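Local coordinates for Poly(A) RNA polymerase protein 2 (Saccharomyces cerevisiae, PDB 3NYB) that probably adds adenosine nucleotides to the 3' ends of RNAs, as the catalytic poly(A) polymerase subunit of the TRAMP RNA surveillance complex, at residues 24-32 with 315-323; 103-112 with 122-130. The protein carries 1 engineered substitution. One frame throughout, in Å; residues are numbered along the deposited sequence.

Contact 1: 24-32 with 315-323; sequences EIKDFVAYI and SILGNVIKY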
loop_
_atom_site.group_PDB
_atom_site.type_symbol
_atom_site.label_atom_id
_atom_site.label_comp_id
_atom_site.label_asym_id
_atom_site.label_seq_id
_atom_site.Cartn_x
_atom_site.Cartn_y
_atom_site.Cartn_z
ATOM N N GLU A 24 16.593 0.735 7.136
ATOM C CA GLU A 24 15.663 1.559 7.896
ATOM C C GLU A 24 14.230 1.099 7.671
ATOM O O GLU A 24 13.416 1.138 8.588
ATOM C CB GLU A 24 15.801 3.055 7.582
ATOM C CG GLU A 24 15.169 3.909 8.676
ATOM C CD GLU A 24 15.036 5.378 8.330
ATOM O OE1 GLU A 24 15.683 5.840 7.366
ATOM O OE2 GLU A 24 14.275 6.070 9.042
ATOM N N ILE A 25 13.918 0.656 6.457
ATOM C CA ILE A 25 12.586 0.117 6.200
ATOM C C ILE A 25 12.299 -1.053 7.149
ATOM O O ILE A 25 11.259 -1.066 7.801
ATOM C CB ILE A 25 12.383 -0.292 4.723
ATOM C CG1 ILE A 25 12.593 0.920 3.807
ATOM C CG2 ILE A 25 10.984 -0.856 4.499
ATOM C CD1 ILE A 25 12.264 0.656 2.359
ATOM N N LYS A 26 13.231 -2.005 7.233
ATOM C CA LYS A 26 13.108 -3.150 8.126
ATOM C C LYS A 26 13.005 -2.739 9.595
ATOM O O LYS A 26 12.362 -3.416 10.406
ATOM C CB LYS A 26 14.290 -4.103 7.953
ATOM C CG LYS A 26 14.244 -4.954 6.694
ATOM C CD LYS A 26 15.431 -5.900 6.640
ATOM C CE LYS A 26 15.959 -6.075 5.205
ATOM N NZ LYS A 26 15.551 -7.348 4.553
ATOM N N ASP A 27 13.640 -1.631 9.951
ATOM C CA ASP A 27 13.597 -1.188 11.340
ATOM C C ASP A 27 12.205 -0.694 11.696
ATOM O O ASP A 27 11.619 -1.111 12.702
ATOM C CB ASP A 27 14.648 -0.118 11.591
ATOM C CG ASP A 27 16.058 -0.675 11.521
ATOM O OD1 ASP A 27 16.201 -1.914 11.669
ATOM O OD2 ASP A 27 17.014 0.115 11.324
ATOM N N PHE A 28 11.681 0.180 10.841
ATOM C CA PHE A 28 10.327 0.693 10.965
ATOM C C PHE A 28 9.295 -0.430 11.033
ATOM O O PHE A 28 8.478 -0.472 11.953
ATOM C CB PHE A 28 9.990 1.623 9.789
ATOM C CG PHE A 28 8.578 2.142 9.820
ATOM C CD1 PHE A 28 8.234 3.213 10.626
ATOM C CD2 PHE A 28 7.592 1.550 9.057
ATOM C CE1 PHE A 28 6.941 3.680 10.660
ATOM C CE2 PHE A 28 6.294 2.019 9.089
ATOM C CZ PHE A 28 5.969 3.078 9.888
ATOM N N VAL A 29 9.331 -1.325 10.050
ATOM C CA VAL A 29 8.402 -2.449 9.985
ATOM C C VAL A 29 8.431 -3.285 11.256
ATOM O O VAL A 29 7.394 -3.726 11.734
ATOM C CB VAL A 29 8.681 -3.369 8.770
ATOM C CG1 VAL A 29 7.772 -4.608 8.797
ATOM C CG2 VAL A 29 8.490 -2.607 7.484
ATOM N N ALA A 30 9.615 -3.511 11.804
ATOM C CA ALA A 30 9.702 -4.295 13.029
ATOM C C ALA A 30 9.165 -3.478 14.195
ATOM O O ALA A 30 8.484 -4.007 15.080
ATOM C CB ALA A 30 11.141 -4.758 13.293
ATOM N N TYR A 31 9.459 -2.182 14.182
ATOM C CA TYR A 31 8.965 -1.306 15.233
ATOM C C TYR A 31 7.424 -1.235 15.255
ATOM O O TYR A 31 6.809 -1.143 16.328
ATOM C CB TYR A 31 9.580 0.085 15.094
ATOM C CG TYR A 31 9.069 1.070 16.106
ATOM C CD1 TYR A 31 9.622 1.129 17.386
ATOM C CD2 TYR A 31 8.024 1.933 15.798
ATOM C CE1 TYR A 31 9.162 2.034 18.330
ATOM C CE2 TYR A 31 7.546 2.846 16.748
ATOM C CZ TYR A 31 8.129 2.889 18.004
ATOM O OH TYR A 31 7.666 3.768 18.944
ATOM N N ILE A 32 6.806 -1.286 14.074
ATOM C CA ILE A 32 5.348 -1.218 13.967
ATOM C C ILE A 32 4.749 -2.625 14.085
ATOM O O ILE A 32 3.550 -2.822 13.953
ATOM C CB ILE A 32 4.910 -0.574 12.638
ATOM C CG1 ILE A 32 5.214 -1.510 11.466
ATOM C CG2 ILE A 32 5.591 0.772 12.447
ATOM C CD1 ILE A 32 4.603 -1.066 10.155
ATOM N N SER A 315 17.760 9.983 9.629
ATOM C CA SER A 315 16.695 9.129 9.146
ATOM C C SER A 315 16.287 9.523 7.745
ATOM O O SER A 315 15.983 10.685 7.484
ATOM C CB SER A 315 15.482 9.232 10.058
ATOM O OG SER A 315 14.394 8.547 9.480
ATOM N N ILE A 316 16.278 8.545 6.845
ATOM C CA ILE A 316 15.857 8.772 5.468
ATOM C C ILE A 316 14.330 8.810 5.380
ATOM O O ILE A 316 13.761 9.759 4.832
ATOM C CB ILE A 316 16.365 7.667 4.534
ATOM C CG1 ILE A 316 17.883 7.675 4.442
ATOM C CG2 ILE A 316 15.777 7.832 3.155
ATOM C CD1 ILE A 316 18.431 6.486 3.677
ATOM N N LEU A 317 13.689 7.771 5.923
ATOM C CA LEU A 317 12.234 7.639 5.912
ATOM C C LEU A 317 11.540 8.739 6.713
ATOM O O LEU A 317 10.473 9.213 6.329
ATOM C CB LEU A 317 11.799 6.283 6.469
ATOM C CG LEU A 317 12.069 4.999 5.716
ATOM C CD1 LEU A 317 11.666 3.799 6.572
ATOM C CD2 LEU A 317 11.291 5.009 4.424
ATOM N N GLY A 318 12.156 9.137 7.820
ATOM C CA GLY A 318 11.504 9.956 8.829
ATOM C C GLY A 318 10.594 11.075 8.349
ATOM O O GLY A 318 9.489 11.235 8.867
ATOM N N ASN A 319 11.056 11.868 7.386
ATOM C CA ASN A 319 10.271 13.002 6.920
ATOM C C ASN A 319 9.301 12.642 5.787
ATOM O O ASN A 319 8.387 13.402 5.476
ATOM C CB ASN A 319 11.182 14.169 6.526
ATOM C CG ASN A 319 10.412 15.480 6.367
ATOM O OD1 ASN A 319 9.478 15.569 5.574
ATOM N ND2 ASN A 319 10.807 16.499 7.117
ATOM N N VAL A 320 9.477 11.475 5.172
ATOM C CA VAL A 320 8.570 11.104 4.072
ATOM C C VAL A 320 7.254 10.546 4.623
ATOM O O VAL A 320 6.158 11.057 4.331
ATOM C CB VAL A 320 9.223 10.141 3.037
ATOM C CG1 VAL A 320 8.271 9.825 1.896
ATOM C CG2 VAL A 320 10.491 10.758 2.456
ATOM N N ILE A 321 7.377 9.453 5.375
ATOM C CA ILE A 321 6.307 8.952 6.232
ATOM C C ILE A 321 6.214 9.984 7.337
ATOM O O ILE A 321 7.166 10.775 7.501
ATOM C CB ILE A 321 6.710 7.639 6.907
ATOM C CG1 ILE A 321 7.816 7.890 7.938
ATOM C CG2 ILE A 321 7.209 6.649 5.894
ATOM C CD1 ILE A 321 8.281 6.638 8.693
ATOM N N LYS A 322 5.127 10.019 8.103
ATOM C CA LYS A 322 5.163 10.933 9.253
ATOM C C LYS A 322 5.272 10.177 10.558
ATOM O O LYS A 322 6.354 10.055 11.139
ATOM C CB LYS A 322 3.979 11.877 9.282
ATOM C CG LYS A 322 4.148 13.043 8.318
ATOM C CD LYS A 322 5.599 13.229 7.924
ATOM C CE LYS A 322 5.866 14.660 7.472
ATOM N NZ LYS A 322 6.410 15.534 8.553
ATOM N N TYR A 323 4.135 9.685 11.016
ATOM C CA TYR A 323 4.084 8.678 12.076
ATOM C C TYR A 323 3.800 9.223 13.485
ATOM O O TYR A 323 4.633 9.912 14.074
ATOM C CB TYR A 323 5.312 7.735 12.073
ATOM C CG TYR A 323 5.033 6.578 12.994
ATOM C CD1 TYR A 323 4.195 5.550 12.594
ATOM C CD2 TYR A 323 5.494 6.575 14.304
ATOM C CE1 TYR A 323 3.873 4.514 13.448
ATOM C CE2 TYR A 323 5.179 5.535 15.171
ATOM C CZ TYR A 323 4.366 4.505 14.732
ATOM O OH TYR A 323 4.032 3.461 15.566
#
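Glu24 reaches out from helix 17-31 and is gripped by the first residues of 315-323. Its OE1 accepts two backbone bonds. Ile316 N donates to the syn lone pair of Glu24 OE1 at 2.8 Å, in a bent bond. Leu317 N lies 3.1 Å from the same OE1 but comes from above the carboxylate plane, with a nearly straight N-H (168°). Ser315 OG donates to OE2 on the syn side, and Trp5 NE1 also bonds OE2. Both carboxylate oxygens are therefore satisfied inside a buried contact. With CG opposite the backbone N (chi1 -162°) and the chain extended, the carboxylate reaches well clear of the helix.

The Leu317 side chain slides past that of Glu24 in the opposite direction. Its CD1 rests 3.8 Å from Ile25 CA and 4.2 Å from Phe28 CB. One turn after Glu24, the Phe28 ring reaches Ile321, with Phe28 CE1 3.8 Å from Ile321 CD1. The edge of Phe28 also points at the face of Tyr323 in an offset edge-to-face pair, with centroids 5.6 Å apart and planes at 86°. Ile32 CG2 lies over one face of the Phe28 ring, toward its rim. Tyr31 CE2 brushes the Tyr323 ring at the more exposed end.

Further out, Trp5 adds a second edge-to-face pair with Phe28, and Arg299 NH2 bonds Ser315 O. Ser315 OG accepts from Gly318 N at 2.8 Å, which fixes the hydroxyl that faces Glu24. This bond is an ST motif, opening the turn of helical backbone at 316-320. The arrangement fastens the fragment's last residues to helix 17-31, consistent with early and late chain parts sharing a poly(A) polymerase central domain.

Contact 2: 103-112 with 122-130; sequences LKKKNLATEV and IIKFVEPHS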
loop_
_atom_site.group_PDB
_atom_site.type_symbol
_atom_site.label_atom_id
_atom_site.label_comp_id
_atom_site.label_asym_id
_atom_site.label_seq_id
_atom_site.Cartn_x
_atom_site.Cartn_y
_atom_site.Cartn_z
ATOM N N LEU A 103 -23.291 -2.499 23.637
ATOM C CA LEU A 103 -21.892 -2.201 23.912
ATOM C C LEU A 103 -21.761 -1.013 24.864
ATOM O O LEU A 103 -21.006 -1.064 25.836
ATOM C CB LEU A 103 -21.141 -1.927 22.606
ATOM C CG LEU A 103 -20.365 -3.093 21.997
ATOM C CD1 LEU A 103 -20.824 -4.399 22.606
ATOM C CD2 LEU A 103 -20.449 -3.123 20.472
ATOM N N LYS A 104 -22.512 0.049 24.581
ATOM C CA LYS A 104 -22.465 1.271 25.371
ATOM C C LYS A 104 -22.843 0.970 26.811
ATOM O O LYS A 104 -22.150 1.365 27.751
ATOM C CB LYS A 104 -23.441 2.299 24.806
ATOM C CG LYS A 104 -23.396 2.487 23.295
ATOM C CD LYS A 104 -22.776 3.826 22.892
ATOM C CE LYS A 104 -23.813 4.940 22.793
ATOM N NZ LYS A 104 -23.197 6.284 22.567
ATOM N N LYS A 105 -23.954 0.262 26.961
ATOM C CA LYS A 105 -24.497 -0.114 28.261
ATOM C C LYS A 105 -23.525 -0.976 29.083
ATOM O O LYS A 105 -23.306 -0.727 30.275
ATOM C CB LYS A 105 -25.836 -0.827 28.050
ATOM C CG LYS A 105 -26.567 -1.231 29.316
ATOM C CD LYS A 105 -28.032 -0.778 29.282
ATOM C CE LYS A 105 -28.800 -1.189 30.540
ATOM N NZ LYS A 105 -29.273 -2.604 30.509
ATOM N N LYS A 106 -22.922 -1.969 28.438
ATOM C CA LYS A 106 -21.957 -2.844 29.101
ATOM C C LYS A 106 -20.546 -2.223 29.187
ATOM O O LYS A 106 -19.603 -2.870 29.656
ATOM C CB LYS A 106 -21.905 -4.208 28.392
ATOM C CG LYS A 106 -23.209 -5.003 28.408
ATOM C CD LYS A 106 -23.298 -5.908 29.624
ATOM C CE LYS A 106 -22.125 -6.888 29.648
ATOM N NZ LYS A 106 -22.180 -7.903 30.752
ATOM N N ASN A 107 -20.406 -0.978 28.732
ATOM C CA ASN A 107 -19.129 -0.245 28.806
ATOM C C ASN A 107 -17.962 -0.774 27.965
ATOM O O ASN A 107 -16.802 -0.607 28.348
ATOM C CB ASN A 107 -18.671 -0.084 30.265
ATOM C CG ASN A 107 -19.333 1.086 30.955
ATOM O OD1 ASN A 107 -19.102 2.243 30.599
ATOM N ND2 ASN A 107 -20.161 0.792 31.958
ATOM N N LEU A 108 -18.265 -1.387 26.827
ATOM C CA LEU A 108 -17.217 -1.854 25.931
ATOM C C LEU A 108 -17.050 -0.879 24.782
ATOM O O LEU A 108 -16.252 -1.092 23.871
ATOM C CB LEU A 108 -17.510 -3.267 25.431
ATOM C CG LEU A 108 -17.595 -4.256 26.596
ATOM C CD1 LEU A 108 -18.053 -5.633 26.151
ATOM C CD2 LEU A 108 -16.261 -4.335 27.315
ATOM N N ALA A 109 -17.808 0.208 24.849
ATOM C CA ALA A 109 -17.743 1.255 23.847
ATOM C C ALA A 109 -18.179 2.577 24.456
ATOM O O ALA A 109 -19.041 2.607 25.337
ATOM C CB ALA A 109 -18.633 0.905 22.669
ATOM N N THR A 110 -17.574 3.670 23.989
ATOM C CA THR A 110 -18.067 5.007 24.320
ATOM C C THR A 110 -18.881 5.543 23.145
ATOM O O THR A 110 -20.064 5.226 23.013
ATOM C CB THR A 110 -16.930 5.984 24.687
ATOM O OG1 THR A 110 -16.096 6.213 23.543
ATOM C CG2 THR A 110 -16.088 5.415 25.819
ATOM N N GLU A 111 -18.261 6.337 22.279
ATOM C CA GLU A 111 -18.969 6.784 21.094
ATOM C C GLU A 111 -18.944 5.709 20.032
ATOM O O GLU A 111 -17.883 5.242 19.628
ATOM C CB GLU A 111 -18.398 8.073 20.520
ATOM C CG GLU A 111 -18.768 8.262 19.056
ATOM C CD GLU A 111 -18.792 9.714 18.640
ATOM O OE1 GLU A 111 -19.624 10.473 19.187
ATOM O OE2 GLU A 111 -17.984 10.091 17.761
ATOM N N VAL A 112 -20.129 5.336 19.576
ATOM C CA VAL A 112 -20.262 4.341 18.538
ATOM C C VAL A 112 -20.763 4.979 17.256
ATOM O O VAL A 112 -21.790 5.656 17.244
ATOM C CB VAL A 112 -21.240 3.249 18.966
ATOM C CG1 VAL A 112 -21.213 2.119 17.962
ATOM C CG2 VAL A 112 -20.873 2.742 20.344
ATOM N N ILE A 122 -21.373 -0.838 8.902
ATOM C CA ILE A 122 -20.339 -1.145 9.881
ATOM C C ILE A 122 -20.461 -0.291 11.138
ATOM O O ILE A 122 -20.910 0.850 11.088
ATOM C CB ILE A 122 -18.947 -0.939 9.277
ATOM C CG1 ILE A 122 -18.703 -1.956 8.171
ATOM C CG2 ILE A 122 -17.872 -1.058 10.339
ATOM C CD1 ILE A 122 -17.462 -1.648 7.364
ATOM N N ILE A 123 -20.055 -0.857 12.265
ATOM C CA ILE A 123 -20.104 -0.167 13.548
ATOM C C ILE A 123 -18.665 0.018 14.069
ATOM O O ILE A 123 -17.924 -0.957 14.258
ATOM C CB ILE A 123 -20.976 -0.975 14.543
ATOM C CG1 ILE A 123 -21.024 -0.322 15.904
ATOM C CG2 ILE A 123 -20.442 -2.392 14.723
ATOM C CD1 ILE A 123 -21.325 -1.324 16.993
ATOM N N LYS A 124 -18.253 1.268 14.259
ATOM C CA LYS A 124 -16.901 1.560 14.745
ATOM C C LYS A 124 -16.960 2.041 16.183
ATOM O O LYS A 124 -17.860 2.785 16.544
ATOM C CB LYS A 124 -16.240 2.649 13.904
ATOM C CG LYS A 124 -16.135 2.331 12.434
ATOM C CD LYS A 124 -15.804 3.589 11.644
ATOM C CE LYS A 124 -14.449 4.165 12.040
ATOM N NZ LYS A 124 -14.079 5.356 11.218
ATOM N N PHE A 125 -15.996 1.628 16.999
ATOM C CA PHE A 125 -15.924 2.086 18.380
ATOM C C PHE A 125 -14.549 1.842 19.001
ATOM O O PHE A 125 -13.647 1.310 18.359
ATOM C CB PHE A 125 -17.021 1.426 19.227
ATOM C CG PHE A 125 -16.842 -0.058 19.409
ATOM C CD1 PHE A 125 -16.207 -0.564 20.536
ATOM C CD2 PHE A 125 -17.308 -0.950 18.448
ATOM C CE1 PHE A 125 -16.041 -1.940 20.706
ATOM C CE2 PHE A 125 -17.147 -2.323 18.604
ATOM C CZ PHE A 125 -16.513 -2.823 19.736
ATOM N N VAL A 126 -14.397 2.242 20.256
ATOM C CA VAL A 126 -13.169 1.985 20.994
ATOM C C VAL A 126 -13.490 1.253 22.287
ATOM O O VAL A 126 -14.293 1.727 23.087
ATOM C CB VAL A 126 -12.435 3.302 21.331
ATOM C CG1 VAL A 126 -11.267 3.041 22.256
ATOM C CG2 VAL A 126 -11.957 3.986 20.062
ATOM N N GLU A 127 -12.878 0.094 22.494
ATOM C CA GLU A 127 -13.015 -0.578 23.779
ATOM C C GLU A 127 -12.162 0.201 24.762
ATOM O O GLU A 127 -10.943 0.309 24.589
ATOM C CB GLU A 127 -12.581 -2.037 23.709
ATOM C CG GLU A 127 -13.024 -2.877 24.911
ATOM C CD GLU A 127 -12.118 -2.712 26.120
ATOM O OE1 GLU A 127 -12.583 -2.180 27.151
ATOM O OE2 GLU A 127 -10.938 -3.115 26.043
ATOM N N PRO A 128 -12.813 0.767 25.786
ATOM C CA PRO A 128 -12.273 1.768 26.713
ATOM C C PRO A 128 -11.116 1.258 27.567
ATOM O O PRO A 128 -10.119 1.952 27.722
ATOM C CB PRO A 128 -13.470 2.101 27.605
ATOM C CG PRO A 128 -14.676 1.571 26.887
ATOM C CD PRO A 128 -14.201 0.403 26.107
ATOM N N HIS A 129 -11.248 0.063 28.116
ATOM C CA HIS A 129 -10.197 -0.479 28.968
ATOM C C HIS A 129 -8.865 -0.569 28.245
ATOM O O HIS A 129 -7.835 -0.152 28.780
ATOM C CB HIS A 129 -10.581 -1.856 29.506
ATOM C CG HIS A 129 -9.550 -2.452 30.411
ATOM N ND1 HIS A 129 -9.222 -1.900 31.631
ATOM C CD2 HIS A 129 -8.774 -3.555 30.276
ATOM C CE1 HIS A 129 -8.288 -2.635 32.208
ATOM N NE2 HIS A 129 -8.001 -3.647 31.406
ATOM N N SER A 130 -8.893 -1.119 27.035
ATOM C CA SER A 130 -7.676 -1.346 26.252
ATOM C C SER A 130 -7.389 -0.245 25.238
ATOM O O SER A 130 -6.295 -0.189 24.680
ATOM C CB SER A 130 -7.763 -2.679 25.506
ATOM O OG SER A 130 -8.652 -2.581 24.404
HETATM O O HOH W 1 -14.347 -1.925 29.261
HETATM O O HOH W 2 -16.683 4.120 21.616
#
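Phe125 points from strand 121-127 toward Ala109 and Leu108, just after helix 92-105. Its CB lies 3.8 Å from Ala109 CB, with Glu111 O also close. CG sits between the backbone N and the carbonyl carbon (chi1 67°), which carries the ring toward Leu103 in the last turn of the helix. CD1 meets Ala109 CB, and CE1 lies 3.3 Å from Leu108 O. Further along the ring, CE2 and CZ meet Leu103 CD2. That methyl sits over one face, 4.2 Å from the centroid, in a CH-pi contact. Ile49 and Ile134 also touch Phe125.

No direct hydrogen bond joins the backbones here. CA-H...O contacts run between them instead, from Glu127 CA to Leu108 O (3.3 Å) and from Ala109 CA to Val126 O (3.6 Å). Water 2 bridges Glu111 O and Val126 N, and water 1 joins Asn107 O to Glu127 OE1.

Glu127 also takes His129 N on OE1, and both Ser130 N and Ser130 OG on OE2 from one face of its plane. Replacing Glu127 by alanine would remove the carboxylate, and the three donors and water 1 would probably be left without this acceptor and the 128-130 turn freer to shift.

Asn107 ends the helix in a Schellman motif. The chain then runs beside strand 121-127 before Glu113 pairs with Lys124, an entry into the edge strand of the mixed sheet in the nucleotidyltransferase palm.

In the fold
From the N terminus, the chain passes through helix 17-31, where the first half of contact 1 lies. It then runs through helix 36-54, two strands of the mixed sheet and helix 92-105. Contact 2 follows and closes a short loop: only nine residues, carrying strand 113-116, separate 103-112 from 122-130. The chain continues through strand 132-137 and the largely helical remainder. It returns at 315-323 to close contact 1 over 282 residues. Contact 2 thus falls wholly within the larger loop, and the two do not cross. Their centres are 31 Å apart. Contact 1 joins helix 17-31 to the fragment's last residues; contact 2 joins the end of helix 92-105 and the following loop to strand 121-127.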